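Side-chain contacts in putative P450-like enzyme (Streptomyces himastatinicus ATCC 53653, PDB 5Z9J), which binds heme and probably acts as a cytochrome P450 monooxygenase, of a bacterial group linked to N-dealkylation: residues F16-K21 and M278-P283; G20-K25 and R317-F322; A243-N248 and A272-S277; P379-V384 and S388-L393. All coordinates share one frame; numbering follows the deposited sequence.

Interaction 1: residues F16-K21 and M278-P283; sequences FWMRGK and MRYMSP. With TAM (tris(hydroxyethyl)aminomethane), chain F.
The thioether of M18 rests on the carbonyl of Y280, with M18 SD 3.3 Å from Y280 O and the methyl beside it at a similar distance. Bends at both chi2 (-56°) and chi3 (-58°) fold the M18 chain back so that sulfur and CE reach this oxygen together. M18 CE also touches the end of M281, 4.0 Å from M281 CE, where the two methionine chains cross at about a right angle; the Y280 ring lies obliquely and loosely against the same methyl. No direct hydrogen bond joins the segments. Instead, a water accepts from W17 NE1 at 2.8 Å, lying in the indole plane, and from the backbone S282 N at 3.1 Å, which couples the 3-10 turn 16-18 to the chain just past the helix end. In the next shell, S282 OG donates to M278 O over 2.6 Å, nearly along the C=O axis, and so ties S282, the second residue past the helix, back to its last turn. R317 bonds to Y280 O and makes a cation-pi contact with the Y280 ring, fixing the surface that M18 meets. Within the turn, W17 CE3 sits 3.7 Å above the centre of the F16 ring, and O6 of the bound tris(hydroxyethyl)aminomethane approaches W17 CZ3 to 3.5 Å, near the indole plane. The buried contact thus sets the N-terminal turn, with its part of the ligand pocket, against the C-terminal end of the P450 K helix, where R279 pairs with E276 in the ExxR motif of the family.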
loop_
_atom_site.group_PDB
_atom_site.type_symbol
_atom_site.label_atom_id
_atom_site.label_comp_id
_atom_site.label_asym_id
_atom_site.label_seq_id
_atom_site.Cartn_x
_atom_site.Cartn_y
_atom_site.Cartn_z
ATOM N N PHE A 16 0.858 0.609 18.857
ATOM C CA PHE A 16 1.730 0.577 20.019
ATOM C C PHE A 16 3.194 0.285 19.647
ATOM O O PHE A 16 4.121 0.698 20.379
ATOM C CB PHE A 16 1.212 -0.471 21.042
ATOM C CG PHE A 16 1.108 -1.870 20.478
ATOM C CD1 PHE A 16 2.200 -2.705 20.483
ATOM C CD2 PHE A 16 -0.081 -2.326 19.912
ATOM C CE1 PHE A 16 2.111 -3.957 19.941
ATOM C CE2 PHE A 16 -0.178 -3.590 19.388
ATOM C CZ PHE A 16 0.915 -4.393 19.384
ATOM N N TRP A 17 3.425 -0.485 18.589
ATOM C CA TRP A 17 4.803 -0.840 18.233
ATOM C C TRP A 17 5.642 0.372 17.819
ATOM O O TRP A 17 6.864 0.356 17.936
ATOM C CB TRP A 17 4.820 -1.909 17.151
ATOM C CG TRP A 17 4.089 -1.505 15.868
ATOM C CD1 TRP A 17 4.631 -0.915 14.774
ATOM C CD2 TRP A 17 2.685 -1.665 15.585
ATOM N NE1 TRP A 17 3.666 -0.695 13.815
ATOM C CE2 TRP A 17 2.465 -1.142 14.292
ATOM C CE3 TRP A 17 1.601 -2.208 16.293
ATOM C CZ2 TRP A 17 1.195 -1.148 13.692
ATOM C CZ3 TRP A 17 0.327 -2.197 15.689
ATOM C CH2 TRP A 17 0.145 -1.668 14.402
ATOM N N MET A 18 4.983 1.413 17.287
ATOM C CA MET A 18 5.660 2.663 16.949
ATOM C C MET A 18 6.140 3.475 18.159
ATOM O O MET A 18 7.005 4.342 18.025
ATOM C CB MET A 18 4.728 3.533 16.077
ATOM C CG MET A 18 4.361 2.817 14.784
ATOM S SD MET A 18 5.811 2.317 13.815
ATOM C CE MET A 18 6.585 3.923 13.582
ATOM N N ARG A 19 5.563 3.205 19.329
ATOM C CA ARG A 19 5.956 3.840 20.582
ATOM C C ARG A 19 6.864 2.942 21.435
ATOM O O ARG A 19 7.001 3.160 22.638
ATOM C CB ARG A 19 4.706 4.268 21.360
ATOM C CG ARG A 19 3.848 5.298 20.582
ATOM C CD ARG A 19 2.535 5.681 21.283
ATOM N NE ARG A 19 1.795 6.704 20.526
ATOM C CZ ARG A 19 0.895 6.508 19.554
ATOM N NH1 ARG A 19 0.573 5.291 19.117
ATOM N NH2 ARG A 19 0.327 7.564 18.995
ATOM N N GLY A 20 7.439 1.910 20.819
ATOM C CA GLY A 20 8.404 1.063 21.491
ATOM C C GLY A 20 7.827 0.119 22.537
ATOM O O GLY A 20 8.529 -0.241 23.495
ATOM N N LYS A 21 6.551 -0.246 22.393
ATOM C CA LYS A 21 5.893 -1.181 23.309
ATOM C C LYS A 21 5.785 -2.603 22.758
ATOM O O LYS A 21 5.307 -2.825 21.657
ATOM C CB LYS A 21 4.479 -0.696 23.646
ATOM C CG LYS A 21 3.775 -1.569 24.700
ATOM C CD LYS A 21 2.242 -1.396 24.639
ATOM C CE LYS A 21 1.488 -2.680 25.049
ATOM N NZ LYS A 21 0.141 -2.732 24.331
ATOM N N MET A 278 10.437 0.688 5.323
ATOM C CA MET A 278 9.277 -0.208 5.296
ATOM C C MET A 278 9.192 -1.055 6.570
ATOM O O MET A 278 8.140 -1.266 7.139
ATOM C CB MET A 278 9.318 -1.076 4.033
ATOM C CG MET A 278 8.786 -0.253 2.765
ATOM S SD MET A 278 8.609 -1.358 1.357
ATOM C CE MET A 278 10.281 -1.559 0.919
ATOM N N ARG A 279 10.330 -1.496 7.052
ATOM C CA ARG A 279 10.251 -2.318 8.259
ATOM C C ARG A 279 9.729 -1.480 9.420
ATOM O O ARG A 279 8.731 -1.837 10.040
ATOM C CB ARG A 279 11.616 -2.904 8.584
ATOM C CG ARG A 279 11.542 -3.876 9.750
ATOM C CD ARG A 279 12.948 -4.155 10.203
ATOM N NE ARG A 279 13.682 -3.001 10.718
ATOM C CZ ARG A 279 13.592 -2.547 11.973
ATOM N NH1 ARG A 279 12.750 -3.126 12.839
ATOM N NH2 ARG A 279 14.324 -1.508 12.358
ATOM N N TYR A 280 10.333 -0.294 9.564
ATOM C CA TYR A 280 10.204 0.588 10.727
ATOM C C TYR A 280 8.912 1.396 10.788
ATOM O O TYR A 280 8.376 1.672 11.874
ATOM C CB TYR A 280 11.430 1.529 10.762
ATOM C CG TYR A 280 11.485 2.492 11.905
ATOM C CD1 TYR A 280 12.127 2.144 13.084
ATOM C CD2 TYR A 280 10.883 3.755 11.816
ATOM C CE1 TYR A 280 12.181 3.009 14.140
ATOM C CE2 TYR A 280 10.947 4.646 12.887
ATOM C CZ TYR A 280 11.608 4.249 14.048
ATOM O OH TYR A 280 11.702 5.055 15.145
ATOM N N MET A 281 8.398 1.800 9.626
ATOM C CA MET A 281 7.174 2.557 9.572
ATOM C C MET A 281 6.419 2.058 8.337
ATOM O O MET A 281 6.573 2.606 7.242
ATOM C CB MET A 281 7.482 4.074 9.521
ATOM C CG MET A 281 6.243 5.050 9.594
ATOM S SD MET A 281 6.759 6.801 9.597
ATOM C CE MET A 281 7.793 6.738 11.054
ATOM N N SER A 282 5.638 0.993 8.533
ATOM C CA SER A 282 5.186 0.168 7.452
ATOM C C SER A 282 3.950 0.817 6.821
ATOM O O SER A 282 2.913 0.897 7.477
ATOM C CB SER A 282 4.932 -1.250 7.987
ATOM O OG SER A 282 6.101 -1.731 8.696
ATOM N N PRO A 283 4.065 1.317 5.571
ATOM C CA PRO A 283 2.879 1.953 4.962
ATOM C C PRO A 283 1.611 1.117 5.025
ATOM O O PRO A 283 0.501 1.620 5.290
ATOM C CB PRO A 283 3.319 2.189 3.497
ATOM C CG PRO A 283 4.755 2.358 3.557
ATOM C CD PRO A 283 5.241 1.419 4.682
HETATM C C TAM F . -5.779 -2.892 17.862
HETATM C C1 TAM F . -5.498 -3.497 19.296
HETATM C C2 TAM F . -5.669 -1.357 17.850
HETATM C C3 TAM F . -4.789 -3.510 16.833
HETATM C C4 TAM F . -4.671 -2.553 20.175
HETATM C C5 TAM F . -5.968 -0.868 16.441
HETATM C C6 TAM F . -3.303 -3.452 17.255
HETATM N N TAM F . -7.124 -3.254 17.423
HETATM O O4 TAM F . -5.522 -1.746 20.968
HETATM O O5 TAM F . -6.982 -1.732 15.898
HETATM O O6 TAM F . -2.866 -2.110 17.224
HETATM O O HOH W 1 4.896 0.197 11.461
#

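Interaction 2: residues G20-K25 and R317-F322; sequences GKRPDK and RDERQF
R22 and E319 meet as an exposed ion pair, in which, as modelled, E319 OE2 approaches the edge of the R22 guanidinium from near its plane, at NH1. The two atoms are modelled too close together, so the pairing of opposite charges is plausible but its exact geometry is doubtful. The side chains cross at about a right angle in the model, with the carboxylate plane turned about 80° from the guanidinium. E319 CG stands between its backbone N and carbonyl carbon (chi1 66°), and from there the chain runs extended to R22.

A second salt bridge lies within 317-322: R320 NH2 meets D318 OD2 at 2.5 Å, with the oxygen close to the guanidinium plane, while NE adds weaker bonds to both carboxylate oxygens. R320 NH1 has a further partner in E43.

Hydrogen bonds shape the backbone that carries E319. D318 OD1 takes the R320 amide N at 2.8 Å, above the carboxylate plane, closing an Asx turn. D318 O accepts from Q321 N at 3.0 Å and from F322 N at 2.9 Å, curling the chain.

The contact joins the loop ahead of strand 27-30 to the loop after helix 312-315. Since it consists of two exposed side chains, its pull is probably weakened by solvent, whereas the D318 network gives the turn an internal brace that does not depend on R22.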
loop_
_atom_site.group_PDB
_atom_site.type_symbol
_atom_site.label_atom_id
_atom_site.label_comp_id
_atom_site.label_asym_id
_atom_site.label_seq_id
_atom_site.Cartn_x
_atom_site.Cartn_y
_atom_site.Cartn_z
ATOM N N GLY A 20 7.439 1.910 20.819
ATOM C CA GLY A 20 8.404 1.063 21.491
ATOM C C GLY A 20 7.827 0.119 22.537
ATOM O O GLY A 20 8.529 -0.241 23.495
ATOM N N LYS A 21 6.551 -0.246 22.393
ATOM C CA LYS A 21 5.893 -1.181 23.309
ATOM C C LYS A 21 5.785 -2.603 22.758
ATOM O O LYS A 21 5.307 -2.825 21.657
ATOM C CB LYS A 21 4.479 -0.696 23.646
ATOM C CG LYS A 21 3.775 -1.569 24.700
ATOM C CD LYS A 21 2.242 -1.396 24.639
ATOM C CE LYS A 21 1.488 -2.680 25.049
ATOM N NZ LYS A 21 0.141 -2.732 24.331
ATOM N N ARG A 22 6.158 -3.597 23.562
ATOM C CA ARG A 22 5.977 -4.969 23.122
ATOM C C ARG A 22 4.506 -5.326 23.316
ATOM O O ARG A 22 3.871 -4.810 24.235
ATOM C CB ARG A 22 6.860 -5.980 23.903
ATOM C CG ARG A 22 8.344 -5.909 23.615
ATOM C CD ARG A 22 9.011 -7.236 23.913
ATOM N NE ARG A 22 8.950 -7.654 25.319
ATOM C CZ ARG A 22 9.876 -8.399 25.914
ATOM N NH1 ARG A 22 10.945 -8.790 25.238
ATOM N NH2 ARG A 22 9.746 -8.749 27.188
ATOM N N PRO A 23 3.959 -6.193 22.439
ATOM C CA PRO A 23 2.614 -6.727 22.653
ATOM C C PRO A 23 2.633 -7.600 23.902
ATOM O O PRO A 23 3.634 -8.266 24.114
ATOM C CB PRO A 23 2.370 -7.586 21.426
ATOM C CG PRO A 23 3.722 -7.920 20.890
ATOM C CD PRO A 23 4.669 -6.849 21.325
ATOM N N ASP A 24 1.584 -7.564 24.711
ATOM C CA ASP A 24 1.507 -8.403 25.895
ATOM C C ASP A 24 1.282 -9.865 25.518
ATOM O O ASP A 24 1.829 -10.769 26.144
ATOM C CB ASP A 24 0.411 -7.902 26.826
ATOM C CG ASP A 24 0.642 -6.470 27.258
ATOM O OD1 ASP A 24 1.821 -6.034 27.269
ATOM O OD2 ASP A 24 -0.353 -5.781 27.585
ATOM N N LYS A 25 0.465 -10.084 24.490
ATOM C CA LYS A 25 0.247 -11.427 23.957
ATOM C C LYS A 25 0.474 -11.372 22.443
ATOM O O LYS A 25 0.171 -10.377 21.783
ATOM C CB LYS A 25 -1.177 -11.965 24.225
ATOM C CG LYS A 25 -2.085 -11.227 25.247
ATOM C CD LYS A 25 -1.508 -10.965 26.644
ATOM C CE LYS A 25 -2.411 -9.982 27.404
ATOM N NZ LYS A 25 -1.797 -9.416 28.636
ATOM N N ARG A 317 8.576 -5.229 14.209
ATOM C CA ARG A 317 9.347 -4.801 15.391
ATOM C C ARG A 317 9.638 -5.999 16.310
ATOM O O ARG A 317 10.061 -5.826 17.461
ATOM C CB ARG A 317 8.600 -3.714 16.173
ATOM C CG ARG A 317 8.224 -2.471 15.339
ATOM C CD ARG A 317 9.440 -1.845 14.666
ATOM N NE ARG A 317 9.164 -0.506 14.164
ATOM C CZ ARG A 317 9.385 0.601 14.871
ATOM N NH1 ARG A 317 9.904 0.524 16.098
ATOM N NH2 ARG A 317 9.107 1.786 14.348
ATOM N N ASP A 318 9.451 -7.220 15.803
ATOM C CA ASP A 318 9.584 -8.411 16.651
ATOM C C ASP A 318 11.052 -8.713 16.864
ATOM O O ASP A 318 11.786 -8.948 15.912
ATOM C CB ASP A 318 8.828 -9.636 16.077
ATOM C CG ASP A 318 8.787 -10.833 17.067
ATOM O OD1 ASP A 318 9.591 -10.856 18.026
ATOM O OD2 ASP A 318 7.941 -11.732 16.927
ATOM N N GLU A 319 11.466 -8.642 18.128
ATOM C CA GLU A 319 12.850 -8.856 18.533
ATOM C C GLU A 319 13.319 -10.320 18.354
ATOM O O GLU A 319 14.517 -10.571 18.371
ATOM C CB GLU A 319 13.034 -8.413 19.982
ATOM C CG GLU A 319 12.255 -9.282 20.941
ATOM C CD GLU A 319 12.276 -8.788 22.384
ATOM O OE1 GLU A 319 13.090 -7.895 22.741
ATOM O OE2 GLU A 319 11.510 -9.372 23.188
ATOM N N ARG A 320 12.386 -11.271 18.210
ATOM C CA ARG A 320 12.722 -12.660 17.874
ATOM C C ARG A 320 13.216 -12.734 16.408
ATOM O O ARG A 320 13.864 -13.714 16.011
ATOM C CB ARG A 320 11.515 -13.592 18.057
ATOM C CG ARG A 320 11.021 -13.801 19.503
ATOM C CD ARG A 320 9.728 -14.651 19.549
ATOM N NE ARG A 320 8.658 -13.940 18.815
ATOM C CZ ARG A 320 7.500 -14.479 18.420
ATOM N NH1 ARG A 320 7.195 -15.741 18.728
ATOM N NH2 ARG A 320 6.620 -13.735 17.710
ATOM N N GLN A 321 12.911 -11.712 15.602
ATOM C CA GLN A 321 13.323 -11.729 14.198
ATOM C C GLN A 321 14.411 -10.697 13.913
ATOM O O GLN A 321 15.315 -10.945 13.124
ATOM C CB GLN A 321 12.122 -11.522 13.273
ATOM C CG GLN A 321 12.473 -11.376 11.778
ATOM C CD GLN A 321 13.216 -12.624 11.221
ATOM O OE1 GLN A 321 13.151 -13.714 11.797
ATOM N NE2 GLN A 321 13.863 -12.463 10.066
ATOM N N PHE A 322 14.319 -9.520 14.516
ATOM C CA PHE A 322 15.311 -8.470 14.257
ATOM C C PHE A 322 16.099 -8.077 15.490
ATOM O O PHE A 322 15.520 -7.885 16.536
ATOM C CB PHE A 322 14.650 -7.232 13.695
ATOM C CG PHE A 322 13.756 -7.527 12.534
ATOM C CD1 PHE A 322 14.279 -7.669 11.269
ATOM C CD2 PHE A 322 12.393 -7.710 12.733
ATOM C CE1 PHE A 322 13.425 -7.954 10.179
ATOM C CE2 PHE A 322 11.530 -8.003 11.660
ATOM C CZ PHE A 322 12.058 -8.143 10.405
#

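Interaction 3: residues A243-N248 and A272-S277; sequences AMLIAN and ALLEES
Two helices cross steeply here, the second half of the I-helix region (240-255) and the K helix (270-280), with L245 and N248 of one packed on L274 and S277 of the other. The axes of the short segments pass 9.7 Å apart at 108°, so the buried interface is confined to a few side chains. L245 has the largest share of the packing: with CG anti to the backbone N (chi1 176°), L245 extends CD1 to 3.6 Å from S277 CB and equally close to L274 O. Higher on the same chain, L245 CG meets L274 CD2 at 4.2 Å, the two leucines crossing at about a right angle. L245 also touches the heme, so this residue lies between the cofactor and the K helix.

Beside the leucines is a polar patch. The hydroxyl S277 OG packs against N248 CB at 3.9 Å, and a water joins their polar ends, accepting from N248 ND2 at 2.9 Å and lying 3.2 Å from S277 OG. T249 is hydrogen-bonded to S277 OG as well, while N248 OD1 accepts from the V390 amide. On the K helix next to S277, E276 also pairs with R332, the remaining arm of the Glu-Arg-Arg cluster of P450s.

An apolar wedge and a polar edge held by T249, V390 and a water thus share one crossing: the leucines supply close packing without direction, whereas the hydroxyl, amide and water are likely to restrict how the helices can slide or turn.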
loop_
_atom_site.group_PDB
_atom_site.type_symbol
_atom_site.label_atom_id
_atom_site.label_comp_id
_atom_site.label_asym_id
_atom_site.label_seq_id
_atom_site.Cartn_x
_atom_site.Cartn_y
_atom_site.Cartn_z
ATOM N N ALA A 243 3.484 6.937 -1.568
ATOM C CA ALA A 243 3.649 8.315 -1.100
ATOM C C ALA A 243 4.239 8.263 0.313
ATOM O O ALA A 243 5.161 9.021 0.654
ATOM C CB ALA A 243 2.361 9.052 -1.106
ATOM N N MET A 244 3.692 7.375 1.124
ATOM C CA MET A 244 4.181 7.245 2.506
ATOM C C MET A 244 5.599 6.722 2.651
ATOM O O MET A 244 6.332 7.157 3.535
ATOM C CB MET A 244 3.263 6.337 3.340
ATOM C CG MET A 244 2.065 7.086 3.883
ATOM S SD MET A 244 0.863 6.084 4.810
ATOM C CE MET A 244 0.229 5.015 3.528
ATOM N N LEU A 245 5.963 5.713 1.864
ATOM C CA LEU A 245 7.308 5.227 1.879
ATOM C C LEU A 245 8.264 6.391 1.583
ATOM O O LEU A 245 9.305 6.541 2.201
ATOM C CB LEU A 245 7.493 4.133 0.849
ATOM C CG LEU A 245 8.939 3.652 0.748
ATOM C CD1 LEU A 245 9.502 3.159 2.155
ATOM C CD2 LEU A 245 9.099 2.599 -0.293
ATOM N N ILE A 246 7.951 7.192 0.564
ATOM C CA ILE A 246 8.817 8.313 0.232
ATOM C C ILE A 246 8.855 9.328 1.389
ATOM O O ILE A 246 9.931 9.697 1.903
ATOM C CB ILE A 246 8.372 9.048 -1.132
ATOM C CG1 ILE A 246 8.581 8.115 -2.352
ATOM C CG2 ILE A 246 9.172 10.335 -1.291
ATOM C CD1 ILE A 246 7.794 8.579 -3.711
ATOM N N ALA A 247 7.699 9.700 1.900
ATOM C CA ALA A 247 7.656 10.716 2.930
ATOM C C ALA A 247 8.186 10.174 4.297
ATOM O O ALA A 247 8.945 10.849 4.962
ATOM C CB ALA A 247 6.269 11.242 3.050
ATOM N N ASN A 248 7.811 8.962 4.665
ATOM C CA ASN A 248 8.347 8.357 5.932
ATOM C C ASN A 248 9.831 8.342 5.910
ATOM O O ASN A 248 10.499 8.640 6.933
ATOM C CB ASN A 248 7.900 6.914 6.082
ATOM C CG ASN A 248 6.443 6.773 6.312
ATOM O OD1 ASN A 248 5.738 7.738 6.596
ATOM N ND2 ASN A 248 5.957 5.574 6.143
ATOM N N ALA A 272 18.637 -0.186 0.677
ATOM C CA ALA A 272 18.498 -0.776 2.002
ATOM C C ALA A 272 17.798 0.199 2.970
ATOM O O ALA A 272 17.140 -0.216 3.946
ATOM C CB ALA A 272 19.870 -1.182 2.538
ATOM N N LEU A 273 17.976 1.500 2.730
ATOM C CA LEU A 273 17.270 2.533 3.500
ATOM C C LEU A 273 15.757 2.444 3.303
ATOM O O LEU A 273 14.960 2.525 4.243
ATOM C CB LEU A 273 17.797 3.924 3.085
ATOM C CG LEU A 273 16.991 5.171 3.440
ATOM C CD1 LEU A 273 16.814 5.407 4.953
ATOM C CD2 LEU A 273 17.615 6.385 2.791
ATOM N N LEU A 274 15.355 2.299 2.053
ATOM C CA LEU A 274 13.931 2.140 1.755
ATOM C C LEU A 274 13.317 0.875 2.395
ATOM O O LEU A 274 12.207 0.904 2.938
ATOM C CB LEU A 274 13.749 2.073 0.255
ATOM C CG LEU A 274 14.114 3.414 -0.387
ATOM C CD1 LEU A 274 14.143 3.341 -1.919
ATOM C CD2 LEU A 274 13.003 4.300 0.070
ATOM N N GLU A 275 14.049 -0.221 2.341
ATOM C CA GLU A 275 13.549 -1.457 2.947
ATOM C C GLU A 275 13.401 -1.268 4.446
ATOM O O GLU A 275 12.439 -1.742 5.028
ATOM C CB GLU A 275 14.487 -2.630 2.688
ATOM C CG GLU A 275 14.676 -3.066 1.257
ATOM C CD GLU A 275 13.392 -3.494 0.587
ATOM O OE1 GLU A 275 12.667 -4.328 1.174
ATOM O OE2 GLU A 275 13.094 -2.985 -0.516
ATOM N N GLU A 276 14.360 -0.562 5.053
ATOM C CA GLU A 276 14.327 -0.351 6.511
ATOM C C GLU A 276 13.222 0.651 6.860
ATOM O O GLU A 276 12.622 0.583 7.919
ATOM C CB GLU A 276 15.691 0.110 7.035
ATOM C CG GLU A 276 15.770 0.518 8.494
ATOM C CD GLU A 276 15.683 -0.679 9.459
ATOM O OE1 GLU A 276 15.129 -1.750 9.094
ATOM O OE2 GLU A 276 16.318 -0.583 10.526
ATOM N N SER A 277 12.957 1.579 5.934
ATOM C CA SER A 277 11.860 2.503 6.101
ATOM C C SER A 277 10.550 1.695 6.187
ATOM O O SER A 277 9.625 2.050 6.909
ATOM C CB SER A 277 11.790 3.516 4.911
ATOM O OG SER A 277 10.953 4.579 5.282
HETATM O O HOH W 2 7.928 3.714 5.048
#

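Interaction 4: residues P379-V384 and S388-L393; sequences PTFLQV and SGVATL
Matching first torsions, 64° in T380 and 61° in T392, place each OG1 between its backbone N and carbonyl carbon, and the hydroxyls T380 OG1 and T392 OG1 meet at 2.5 Å, either able to donate. They lie on one face of a short antiparallel hairpin, corresponding to the C-terminal beta hairpin of the P450 fold, and their residues form its hydrogen-bonded pair. A classic beta bulge follows: A391 and T392 both face T380, and T380 O accepts from A391 N at 2.6 Å and from T392 N at 3.3 Å, both from the same side of its plane. Past the bulge, L382 N donates to G389 O at 2.8 Å, almost straight at 169°. F381 and V390 form the non-hydrogen-bonded pair. The F381 ring meets the second strand obliquely, with F381 CD2 3.3 Å from G389 O and F381 CE2 3.5 Å from V390 CG1; beyond it stands the ring of F11. A serine in place of F381 would probably leave V390 CG1 and the F11 ring without their aromatic partner and open a gap beside the G389 carbonyl. P379 CB packs on L393 CD1 at 3.8 Å, and V390 and L393 carry the hairpin onto helix 125-130. A water near L382 O that accepts from G389 N spans the strands near the turn, where Q383 centres an inverse gamma turn and Q383 NE2 reaches back to F381 O at 2.7 Å, with the oxygen in the amide plane.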
loop_
_atom_site.group_PDB
_atom_site.type_symbol
_atom_site.label_atom_id
_atom_site.label_comp_id
_atom_site.label_asym_id
_atom_site.label_seq_id
_atom_site.Cartn_x
_atom_site.Cartn_y
_atom_site.Cartn_z
ATOM N N PRO A 379 4.712 16.809 11.291
ATOM C CA PRO A 379 3.888 16.024 10.375
ATOM C C PRO A 379 2.635 15.471 11.052
ATOM O O PRO A 379 2.559 15.415 12.295
ATOM C CB PRO A 379 4.791 14.861 9.978
ATOM C CG PRO A 379 5.790 14.705 11.207
ATOM C CD PRO A 379 5.908 16.090 11.780
ATOM N N THR A 380 1.622 15.144 10.246
ATOM C CA THR A 380 0.510 14.329 10.734
ATOM C C THR A 380 0.570 12.967 10.070
ATOM O O THR A 380 1.143 12.815 8.981
ATOM C CB THR A 380 -0.858 14.913 10.504
ATOM O OG1 THR A 380 -1.083 15.004 9.097
ATOM C CG2 THR A 380 -0.966 16.250 11.129
ATOM N N PHE A 381 0.044 11.972 10.781
ATOM C CA PHE A 381 0.002 10.615 10.298
ATOM C C PHE A 381 -1.350 10.263 9.739
ATOM O O PHE A 381 -2.389 10.815 10.153
ATOM C CB PHE A 381 0.438 9.670 11.427
ATOM C CG PHE A 381 1.881 9.826 11.728
ATOM C CD1 PHE A 381 2.319 10.901 12.476
ATOM C CD2 PHE A 381 2.812 9.030 11.098
ATOM C CE1 PHE A 381 3.665 11.111 12.686
ATOM C CE2 PHE A 381 4.170 9.240 11.299
ATOM C CZ PHE A 381 4.586 10.282 12.083
ATOM N N LEU A 382 -1.337 9.360 8.775
ATOM C CA LEU A 382 -2.557 8.977 8.075
ATOM C C LEU A 382 -3.547 8.317 9.050
ATOM O O LEU A 382 -3.179 7.474 9.887
ATOM C CB LEU A 382 -2.235 8.072 6.898
ATOM C CG LEU A 382 -3.410 7.708 5.992
ATOM C CD1 LEU A 382 -3.862 8.967 5.294
ATOM C CD2 LEU A 382 -2.978 6.682 4.955
ATOM N N GLN A 383 -4.784 8.804 8.992
ATOM C CA GLN A 383 -5.844 8.432 9.928
ATOM C C GLN A 383 -6.494 7.100 9.555
ATOM O O GLN A 383 -7.707 6.963 9.565
ATOM C CB GLN A 383 -6.910 9.533 9.897
ATOM C CG GLN A 383 -6.348 10.888 10.278
ATOM C CD GLN A 383 -5.845 10.899 11.692
ATOM O OE1 GLN A 383 -6.635 10.922 12.635
ATOM N NE2 GLN A 383 -4.528 10.811 11.855
ATOM N N VAL A 384 -5.672 6.100 9.280
ATOM C CA VAL A 384 -6.177 4.823 8.840
ATOM C C VAL A 384 -5.445 3.724 9.583
ATOM O O VAL A 384 -4.221 3.687 9.535
ATOM C CB VAL A 384 -5.967 4.657 7.342
ATOM C CG1 VAL A 384 -6.427 3.302 6.915
ATOM C CG2 VAL A 384 -6.725 5.756 6.573
ATOM N N SER A 388 0.737 2.773 8.571
ATOM C CA SER A 388 1.588 3.506 9.429
ATOM C C SER A 388 2.440 4.450 8.555
ATOM O O SER A 388 3.482 4.071 7.996
ATOM C CB SER A 388 2.415 2.498 10.250
ATOM O OG SER A 388 3.370 3.129 11.045
ATOM N N GLY A 389 2.020 5.711 8.463
ATOM C CA GLY A 389 2.786 6.665 7.683
ATOM C C GLY A 389 2.264 8.084 7.796
ATOM O O GLY A 389 1.204 8.283 8.362
ATOM N N VAL A 390 3.010 9.052 7.257
ATOM C CA VAL A 390 2.677 10.458 7.404
ATOM C C VAL A 390 1.655 10.837 6.313
ATOM O O VAL A 390 1.725 10.294 5.237
ATOM C CB VAL A 390 3.914 11.363 7.295
ATOM C CG1 VAL A 390 4.937 11.069 8.453
ATOM C CG2 VAL A 390 4.577 11.228 5.942
ATOM N N ALA A 391 0.662 11.644 6.670
ATOM C CA ALA A 391 -0.310 12.210 5.708
ATOM C C ALA A 391 0.094 13.613 5.233
ATOM O O ALA A 391 -0.254 14.056 4.113
ATOM C CB ALA A 391 -1.698 12.254 6.341
ATOM N N THR A 392 0.831 14.300 6.095
ATOM C CA THR A 392 1.334 15.649 5.841
ATOM C C THR A 392 2.757 15.715 6.279
ATOM O O THR A 392 3.088 15.244 7.387
ATOM C CB THR A 392 0.572 16.726 6.653
ATOM O OG1 THR A 392 0.731 16.452 8.067
ATOM C CG2 THR A 392 -0.865 16.722 6.332
ATOM N N LEU A 393 3.627 16.287 5.454
ATOM C CA LEU A 393 4.990 16.492 5.928
ATOM C C LEU A 393 5.502 17.852 5.514
ATOM O O LEU A 393 6.182 17.975 4.474
ATOM C CB LEU A 393 5.916 15.375 5.430
ATOM C CG LEU A 393 7.373 15.420 5.895
ATOM C CD1 LEU A 393 7.524 15.522 7.415
ATOM C CD2 LEU A 393 8.095 14.191 5.335
HETATM O O HOH W 3 -0.605 6.104 9.844
#

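From the N terminus, residues 16-25 begin two long loops. Interaction 1 closes the first at 278-283, and interaction 2, sharing G20 and K21 with it, closes the second at 317-322, so the loops overlap in staggered fashion. Interaction 3 is nested inside both and uses the same helix 270-280 as interaction 1, one turn earlier. Interaction 4 follows in series, closing a short hairpin near the C terminus. That hairpin is tied back by S388 N to S282 O of interaction 1, and by V390 N to N248 OD1 of interaction 3. The N-terminal loop, helices 240-255 and 270-280 and the C-terminal hairpin are thereby tied together, with interaction 2 at the surface.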